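Local coordinates for periplasmic binding protein (Veillonella parvula, PDB 4OVK) that probably captures a solute, perhaps an iron chelate or a cobalamin-like ligand, outside the membrane and delivers it to an ABC transporter, at residues P38-T42 / I58-A62; Y159-S163 / N282-L287; V268-P272 / M288-M292. All coordinates share one frame; numbering follows the deposited sequence.

Contact 1. Residues P38-T42 / I58-A62; sequences PIPWT and IHPSA
Ile39 lies over the imidazole of His59. Ile39 CG1 sits 3.6 Å from the centroid of the His59 ring and only 14° off the ring normal, a CH-pi contact over the middle of one face. Pro60 CD lies on the opposite face, nearer the rim, so the ring is held between the two. Ile39 CG1 gets there because it stands anti to its own carbonyl carbon (chi1 -64°). The other branch, CG2, turns to Ala62, and CD1 reaches on to Ser61, with Ile39 CD1 3.7 Å from Ser61 CB. His59 is also fixed in its own plane. His59 ND1 accepts from Ser61 N at 3.0 Å, and the donor lies only 9° out of the ring plane. His59 is the N-cap residue of helix 60-67, and this is its capping bond. Accepting it implies that ND1 probably carries no proton.

Both segments follow strands of one parallel sheet. Residues 38-42 come after strand 34-36 and residues 58-62 after strand 55-57, and each runs into the next helix. Strand, loop and helix alternate here as in the Rossmann-like lobes of periplasmic binding proteins.

Ile39 and Ser61 lie on the more open side of the contact. At the Thr42 end the residues are buried, and a water is held between them. It donates to Pro38 O at 2.8 Å and accepts from Thr42 OG1 at 2.7 Å and from His59 N at 3.1 Å. The direct contacts between the segments are apolar or van der Waals. Past the water, Thr42 meets Ile58 at about a right angle, and Thr42 OG1 comes within 3.2 Å of Ile58 CG2. Outside the pair, Phe90 meets the His59 ring and Tyr276 touches Ile39.

Contact 2. Residues Y159-S163 / N282-L287; sequences YHKDS and NVETPL
The turn that starts helix 285-296 packs here against the long helix 150-170, probably the one that connects the two lobes, as in periplasmic binding proteins of this family. His160 and Pro286 are at the centre. Asn282 to Thr285 form a type I beta turn. Asn282 OD1 also accepts from Glu284 N, an Asx turn. The His160 ring gives its edge to the turn and a face to Pro286, in the first turn of the helix. At the edge, His160 NE2 donates to Val283 O at 2.8 Å, with an N-H...O angle of 154°. The oxygen lies close to the ring plane, but the donor stands above the carbonyl plane of Val283, 41° out of it. Over the face, Pro286 CD is 3.7 Å from the centroid of the His160 ring, a CH-pi contact shifted toward the rim. His160 CG is anti to its carbonyl carbon (chi1 -80°), which swings the imidazole across to the turn.

Tyr159 and Ser163 both touch the same proline. Tyr159 CE2 lies 3.7 Å from Pro286 CB, and Ser163 OG approaches that same Pro286 CB at 3.4 Å. Tyr159 OH touches Leu287 CD2. A water joins Ser163 OG to Pro286 O. Beyond the pair, Phe313 of helix 306-318 meets the Tyr159 ring edge-to-face.

A leucine in place of His160 would probably leave Val283 O without this donor and Pro286 CD without the ring it packs on. One imidazole thus serves as a polar donor at its edge and an apolar surface on its face.

Contact 3. Residues V268-P272 / M288-M292; sequences VYKAP and MMKWM
Pro272 packs over one face of the Trp291 indole, and the two bury more surface here than any other residues of the pair. Pro272 CD stands 3.4 Å from the centroid of the six-membered ring of Trp291, 5° off the ring normal. This is a CH-pi contact almost straight over the ring. Pro272 CG lies over the junction of the two rings, 3.6 Å from Trp291 CD2. The proline therefore spreads across the indole and does not touch it at one point alone. A chi1 of -179° carries the indole away from the helix backbone to the proline.

The far end of the indole runs on to the end of the strand and the loop after it. Trp291 CH2 is 4.0 Å from Tyr269 CB and 3.9 Å from Ala271 CA. Lys270 O lies near Trp291 CZ2, and that carbonyl has its polar partner in Asn332 ND2. Phe341, the C-terminal residue, also meets the Trp291 ring.

Met288, a selenomethionine, is third in buried surface. It lies one helical turn before Trp291. Its chain bends at chi2 (59°), bringing Met288 SE 4.0 Å from Pro272 CD. Its methyl CE goes to Ala271 CB at the same distance. Trp278 touches both Pro272 and Met288. The side-chain contacts are apolar, and the touching residues are buried.

Strand 268-270 is an outermost strand of the parallel sheet 208-209, 180-184, 233-236 and 268-270. Helix 285-296 packs against the loop leaving its end. Such an alpha/beta lobe, with helices packed around a parallel sheet, is typical of periplasmic binding proteins.

How the contacts relate
Contacts 2 and 3 share helix 285-296. Contact 2 uses its first turn and the preceding loop, and contact 3 the next residues, so their segments adjoin although their centres are 14 Å apart. Contact 1 lies on the other side of the chain's centre, with its centre 20 Å from that of contact 2 and 23 Å from that of contact 3. The segments of contact 1 follow two strands of one parallel sheet; contact 3 includes an outermost strand of the other. No solute is identified at these contacts. Triethylene glycol, probably from crystallisation, hydrogen-bonds to Tyr159 O in contact 2 and to Lys290 NZ in contact 3.

Contact 1. Residues P38-T42 / I58-A62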
loop_
_atom_site.group_PDB
_atom_site.type_symbol
_atom_site.label_atom_id
_atom_site.label_comp_id
_atom_site.label_asym_id
_atom_site.label_seq_id
_atom_site.Cartn_x
_atom_site.Cartn_y
_atom_site.Cartn_z
ATOM N N PRO A 38 -11.919 -0.378 -6.199
ATOM C CA PRO A 38 -10.950 0.230 -5.259
ATOM C C PRO A 38 -9.539 0.269 -5.838
ATOM O O PRO A 38 -9.106 -0.689 -6.463
ATOM C CB PRO A 38 -11.011 -0.701 -4.046
ATOM C CG PRO A 38 -12.361 -1.332 -4.122
ATOM C CD PRO A 38 -12.624 -1.510 -5.580
ATOM N N ILE A 39 -8.829 1.367 -5.620
ATOM C CA ILE A 39 -7.560 1.593 -6.320
ATOM C C ILE A 39 -6.474 0.567 -5.950
ATOM O O ILE A 39 -5.870 -0.026 -6.840
ATOM C CB ILE A 39 -7.060 3.040 -6.148
ATOM C CG1 ILE A 39 -8.046 4.025 -6.804
ATOM C CG2 ILE A 39 -5.672 3.194 -6.763
ATOM C CD1 ILE A 39 -7.839 5.465 -6.392
ATOM N N PRO A 40 -6.223 0.344 -4.649
ATOM C CA PRO A 40 -5.146 -0.608 -4.302
ATOM C C PRO A 40 -5.464 -2.085 -4.569
ATOM O O PRO A 40 -4.563 -2.945 -4.558
ATOM C CB PRO A 40 -4.948 -0.396 -2.791
ATOM C CG PRO A 40 -6.125 0.356 -2.313
ATOM C CD PRO A 40 -6.788 1.029 -3.469
ATOM N N TRP A 41 -6.739 -2.386 -4.773
ATOM C CA TRP A 41 -7.177 -3.774 -4.867
ATOM C C TRP A 41 -6.861 -4.447 -6.196
ATOM O O TRP A 41 -6.981 -5.667 -6.295
ATOM C CB TRP A 41 -8.658 -3.909 -4.426
ATOM C CG TRP A 41 -8.700 -3.783 -2.929
ATOM C CD1 TRP A 41 -8.665 -2.621 -2.197
ATOM C CD2 TRP A 41 -8.645 -4.854 -1.980
ATOM N NE1 TRP A 41 -8.639 -2.915 -0.853
ATOM C CE2 TRP A 41 -8.626 -4.277 -0.695
ATOM C CE3 TRP A 41 -8.646 -6.250 -2.091
ATOM C CZ2 TRP A 41 -8.592 -5.044 0.472
ATOM C CZ3 TRP A 41 -8.604 -7.015 -0.923
ATOM C CH2 TRP A 41 -8.567 -6.404 0.338
ATOM N N THR A 42 -6.434 -3.686 -7.209
ATOM C CA THR A 42 -5.967 -4.304 -8.454
ATOM C C THR A 42 -4.691 -5.083 -8.158
ATOM O O THR A 42 -4.572 -6.257 -8.484
ATOM C CB THR A 42 -5.787 -3.280 -9.585
ATOM O OG1 THR A 42 -7.074 -2.886 -10.057
ATOM C CG2 THR A 42 -5.005 -3.866 -10.757
ATOM N N ILE A 58 -10.010 -2.033 -14.210
ATOM C CA ILE A 58 -9.363 -1.398 -13.069
ATOM C C ILE A 58 -9.627 0.105 -13.015
ATOM O O ILE A 58 -10.040 0.735 -13.998
ATOM C CB ILE A 58 -7.831 -1.670 -13.086
ATOM C CG1 ILE A 58 -7.107 -0.871 -14.192
ATOM C CG2 ILE A 58 -7.571 -3.158 -13.251
ATOM C CD1 ILE A 58 -5.591 -1.079 -14.192
ATOM N N HIS A 59 -9.403 0.688 -11.850
ATOM C CA HIS A 59 -9.589 2.111 -11.671
ATOM C C HIS A 59 -8.489 2.866 -12.452
ATOM O O HIS A 59 -7.332 2.407 -12.524
ATOM C CB HIS A 59 -9.553 2.424 -10.181
ATOM C CG HIS A 59 -9.986 3.802 -9.832
ATOM N ND1 HIS A 59 -9.204 4.912 -10.074
ATOM C CD2 HIS A 59 -11.102 4.253 -9.211
ATOM C CE1 HIS A 59 -9.838 5.990 -9.651
ATOM N NE2 HIS A 59 -10.987 5.615 -9.118
ATOM N N PRO A 60 -8.841 3.993 -13.070
ATOM C CA PRO A 60 -7.820 4.682 -13.855
ATOM C C PRO A 60 -6.584 5.089 -13.041
ATOM O O PRO A 60 -5.473 5.114 -13.577
ATOM C CB PRO A 60 -8.560 5.920 -14.384
ATOM C CG PRO A 60 -9.744 6.098 -13.485
ATOM C CD PRO A 60 -10.145 4.690 -13.154
ATOM N N SER A 61 -6.779 5.403 -11.767
ATOM C CA SER A 61 -5.653 5.677 -10.847
ATOM C C SER A 61 -4.821 4.438 -10.509
ATOM O O SER A 61 -3.619 4.546 -10.266
ATOM C CB SER A 61 -6.157 6.365 -9.579
ATOM O OG SER A 61 -6.788 7.594 -9.929
ATOM N N ALA A 62 -5.449 3.260 -10.512
ATOM C CA ALA A 62 -4.718 2.007 -10.437
ATOM C C ALA A 62 -3.839 1.814 -11.685
ATOM O O ALA A 62 -2.700 1.337 -11.575
ATOM C CB ALA A 62 -5.662 0.819 -10.227
HETATM O O HOH W 1 -8.764 -0.897 -9.254
#

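Contact 2. Residues Y159-S163 / N282-L287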
loop_
_atom_site.group_PDB
_atom_site.type_symbol
_atom_site.label_atom_id
_atom_site.label_comp_id
_atom_site.label_asym_id
_atom_site.label_seq_id
_atom_site.Cartn_x
_atom_site.Cartn_y
_atom_site.Cartn_z
ATOM N N TYR A 159 1.445 -14.808 6.264
ATOM C CA TYR A 159 2.618 -13.954 6.133
ATOM C C TYR A 159 2.400 -12.648 6.904
ATOM O O TYR A 159 3.255 -12.235 7.678
ATOM C CB TYR A 159 2.924 -13.694 4.656
ATOM C CG TYR A 159 4.245 -13.007 4.392
ATOM C CD1 TYR A 159 5.435 -13.736 4.277
ATOM C CD2 TYR A 159 4.306 -11.639 4.249
ATOM C CE1 TYR A 159 6.648 -13.095 4.031
ATOM C CE2 TYR A 159 5.499 -10.993 4.006
ATOM C CZ TYR A 159 6.670 -11.718 3.915
ATOM O OH TYR A 159 7.827 -11.038 3.660
ATOM N N HIS A 160 1.239 -12.021 6.711
ATOM C CA HIS A 160 0.888 -10.801 7.454
ATOM C C HIS A 160 0.771 -11.054 8.956
ATOM O O HIS A 160 1.300 -10.281 9.758
ATOM C CB HIS A 160 -0.419 -10.205 6.927
ATOM C CG HIS A 160 -0.251 -9.416 5.665
ATOM N ND1 HIS A 160 -0.695 -8.118 5.531
ATOM C CD2 HIS A 160 0.356 -9.728 4.493
ATOM C CE1 HIS A 160 -0.393 -7.677 4.324
ATOM N NE2 HIS A 160 0.254 -8.633 3.678
ATOM N N LYS A 161 0.090 -12.128 9.341
ATOM C CA LYS A 161 -0.058 -12.453 10.771
ATOM C C LYS A 161 1.282 -12.746 11.447
ATOM O O LYS A 161 1.525 -12.289 12.578
ATOM C CB LYS A 161 -1.044 -13.616 10.980
ATOM C CG LYS A 161 -2.501 -13.207 10.760
ATOM C CD LYS A 161 -3.493 -14.275 11.195
ATOM C CE LYS A 161 -4.906 -13.961 10.694
ATOM N NZ LYS A 161 -5.794 -15.161 10.534
ATOM N N ASP A 162 2.158 -13.483 10.759
ATOM C CA ASP A 162 3.489 -13.797 11.306
ATOM C C ASP A 162 4.311 -12.505 11.477
ATOM O O ASP A 162 5.016 -12.334 12.480
ATOM C CB ASP A 162 4.240 -14.782 10.405
ATOM C CG ASP A 162 3.642 -16.199 10.418
ATOM O OD1 ASP A 162 2.805 -16.510 11.279
ATOM O OD2 ASP A 162 4.018 -17.015 9.543
ATOM N N SER A 163 4.209 -11.602 10.501
ATOM C CA SER A 163 4.867 -10.288 10.587
ATOM C C SER A 163 4.327 -9.467 11.770
ATOM O O SER A 163 5.090 -8.908 12.550
ATOM C CB SER A 163 4.699 -9.500 9.281
ATOM O OG SER A 163 5.236 -8.195 9.414
ATOM N N ASN A 282 -1.483 -2.416 2.248
ATOM C CA ASN A 282 -1.389 -3.176 0.994
ATOM C C ASN A 282 -0.781 -4.575 1.245
ATOM O O ASN A 282 -0.410 -4.913 2.363
ATOM C CB ASN A 282 -0.545 -2.398 -0.029
ATOM C CG ASN A 282 0.922 -2.442 0.275
ATOM O OD1 ASN A 282 1.635 -3.284 -0.264
ATOM N ND2 ASN A 282 1.391 -1.545 1.157
ATOM N N VAL A 283 -0.669 -5.382 0.202
ATOM C CA VAL A 283 -0.247 -6.775 0.340
ATOM C C VAL A 283 1.243 -6.903 0.781
ATOM O O VAL A 283 1.646 -7.861 1.435
ATOM C CB VAL A 283 -0.572 -7.549 -0.965
ATOM C CG1 VAL A 283 0.550 -7.445 -1.990
ATOM C CG2 VAL A 283 -0.891 -8.988 -0.660
ATOM N N GLU A 284 2.031 -5.894 0.465
ATOM C CA GLU A 284 3.455 -5.853 0.803
ATOM C C GLU A 284 3.771 -5.057 2.099
ATOM O O GLU A 284 4.934 -4.835 2.427
ATOM C CB GLU A 284 4.219 -5.289 -0.388
ATOM C CG GLU A 284 4.062 -6.160 -1.631
ATOM C CD GLU A 284 4.639 -5.570 -2.901
ATOM O OE1 GLU A 284 4.859 -4.348 -2.976
ATOM O OE2 GLU A 284 4.817 -6.335 -3.861
ATOM N N THR A 285 2.753 -4.655 2.846
ATOM C CA THR A 285 2.967 -3.899 4.091
ATOM C C THR A 285 4.016 -4.505 5.047
ATOM O O THR A 285 4.815 -3.752 5.614
ATOM C CB THR A 285 1.650 -3.627 4.834
ATOM O OG1 THR A 285 0.840 -2.746 4.046
ATOM C CG2 THR A 285 1.900 -2.982 6.198
ATOM N N PRO A 286 4.041 -5.834 5.216
ATOM C CA PRO A 286 5.102 -6.380 6.082
ATOM C C PRO A 286 6.532 -6.023 5.643
ATOM O O PRO A 286 7.431 -5.909 6.493
ATOM C CB PRO A 286 4.873 -7.893 6.002
ATOM C CG PRO A 286 3.430 -8.026 5.751
ATOM C CD PRO A 286 3.067 -6.883 4.836
ATOM N N LEU A 287 6.745 -5.856 4.339
ATOM C CA LEU A 287 8.058 -5.453 3.823
ATOM C C LEU A 287 8.353 -3.984 4.158
ATOM O O LEU A 287 9.485 -3.615 4.507
ATOM C CB LEU A 287 8.153 -5.709 2.317
ATOM C CG LEU A 287 8.016 -7.189 1.950
ATOM C CD1 LEU A 287 7.727 -7.343 0.478
ATOM C CD2 LEU A 287 9.256 -8.012 2.347
HETATM O O HOH W 2 7.450 -8.185 8.147
#

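Contact 3. Residues V268-P272 / M288-M292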
loop_
_atom_site.group_PDB
_atom_site.type_symbol
_atom_site.label_atom_id
_atom_site.label_comp_id
_atom_site.label_asym_id
_atom_site.label_seq_id
_atom_site.Cartn_x
_atom_site.Cartn_y
_atom_site.Cartn_z
ATOM N N VAL A 268 17.076 11.673 5.585
ATOM C CA VAL A 268 15.858 11.924 4.796
ATOM C C VAL A 268 15.755 10.830 3.749
ATOM O O VAL A 268 16.646 10.667 2.898
ATOM C CB VAL A 268 15.891 13.283 4.072
ATOM C CG1 VAL A 268 14.571 13.550 3.346
ATOM C CG2 VAL A 268 16.210 14.416 5.034
ATOM N N TYR A 269 14.666 10.076 3.809
ATOM C CA TYR A 269 14.518 8.857 3.020
ATOM C C TYR A 269 13.212 8.835 2.242
ATOM O O TYR A 269 12.148 9.059 2.822
ATOM C CB TYR A 269 14.516 7.655 3.941
ATOM C CG TYR A 269 15.739 7.541 4.829
ATOM C CD1 TYR A 269 16.961 7.156 4.308
ATOM C CD2 TYR A 269 15.662 7.820 6.191
ATOM C CE1 TYR A 269 18.082 7.038 5.132
ATOM C CE2 TYR A 269 16.759 7.695 7.012
ATOM C CZ TYR A 269 17.975 7.311 6.478
ATOM O OH TYR A 269 19.080 7.189 7.309
ATOM N N LYS A 270 13.296 8.524 0.950
ATOM C CA LYS A 270 12.098 8.252 0.144
ATOM C C LYS A 270 11.521 6.858 0.422
ATOM O O LYS A 270 12.221 5.835 0.328
ATOM C CB LYS A 270 12.436 8.384 -1.335
ATOM C CG LYS A 270 11.272 8.233 -2.310
ATOM C CD LYS A 270 10.354 9.435 -2.280
ATOM C CE LYS A 270 9.578 9.567 -3.574
ATOM N NZ LYS A 270 8.588 10.665 -3.518
ATOM N N ALA A 271 10.235 6.801 0.747
ATOM C CA ALA A 271 9.600 5.517 1.020
ATOM C C ALA A 271 9.684 4.600 -0.199
ATOM O O ALA A 271 9.513 5.053 -1.334
ATOM C CB ALA A 271 8.148 5.704 1.406
ATOM N N PRO A 272 9.923 3.309 0.029
ATOM C CA PRO A 272 9.894 2.366 -1.086
ATOM C C PRO A 272 8.512 2.207 -1.717
ATOM O O PRO A 272 7.481 2.585 -1.124
ATOM C CB PRO A 272 10.316 1.045 -0.448
ATOM C CG PRO A 272 10.948 1.412 0.829
ATOM C CD PRO A 272 10.239 2.637 1.298
HETATM N N MSE A 288 7.324 -3.148 4.095
HETATM C CA MSE A 288 7.449 -1.756 4.514
HETATM C C MSE A 288 7.806 -1.664 5.982
HETATM O O MSE A 288 8.647 -0.862 6.363
HETATM C CB MSE A 288 6.150 -1.022 4.229
HETATM C CG MSE A 288 6.134 0.393 4.789
HETATM SE SE MSE A 288 7.596 1.510 4.080
HETATM C CE MSE A 288 6.663 3.235 4.211
HETATM N N MSE A 289 7.190 -2.498 6.815
HETATM C CA MSE A 289 7.468 -2.488 8.257
HETATM C C MSE A 289 8.916 -2.874 8.522
HETATM O O MSE A 289 9.604 -2.292 9.378
HETATM C CB MSE A 289 6.522 -3.448 8.973
HETATM C CG MSE A 289 5.100 -2.962 8.855
HETATM SE SE MSE A 289 4.788 -1.575 10.195
HETATM C CE MSE A 289 3.154 -2.494 10.805
ATOM N N LYS A 290 9.405 -3.830 7.749
ATOM C CA LYS A 290 10.793 -4.253 7.857
ATOM C C LYS A 290 11.791 -3.167 7.452
ATOM O O LYS A 290 12.802 -2.982 8.134
ATOM C CB LYS A 290 11.024 -5.543 7.091
ATOM C CG LYS A 290 10.530 -6.742 7.890
ATOM C CD LYS A 290 10.706 -8.067 7.186
ATOM C CE LYS A 290 10.592 -9.182 8.222
ATOM N NZ LYS A 290 10.763 -10.551 7.666
ATOM N N TRP A 291 11.479 -2.424 6.396
ATOM C CA TRP A 291 12.295 -1.290 5.976
ATOM C C TRP A 291 12.351 -0.234 7.090
ATOM O O TRP A 291 13.443 0.202 7.476
ATOM C CB TRP A 291 11.755 -0.711 4.670
ATOM C CG TRP A 291 12.509 0.430 4.118
ATOM C CD1 TRP A 291 13.684 0.378 3.420
ATOM C CD2 TRP A 291 12.147 1.810 4.193
ATOM N NE1 TRP A 291 14.081 1.642 3.069
ATOM C CE2 TRP A 291 13.143 2.539 3.522
ATOM C CE3 TRP A 291 11.073 2.503 4.759
ATOM C CZ2 TRP A 291 13.097 3.922 3.409
ATOM C CZ3 TRP A 291 11.030 3.869 4.651
ATOM C CH2 TRP A 291 12.023 4.567 3.960
HETATM N N MSE A 292 11.191 0.143 7.625
HETATM C CA MSE A 292 11.115 1.178 8.656
HETATM C C MSE A 292 11.833 0.753 9.908
HETATM O O MSE A 292 12.559 1.544 10.515
HETATM C CB MSE A 292 9.658 1.491 8.996
HETATM C CG MSE A 292 8.990 2.154 7.797
HETATM SE SE MSE A 292 7.152 2.646 8.266
HETATM C CE MSE A 292 7.626 3.750 9.818
#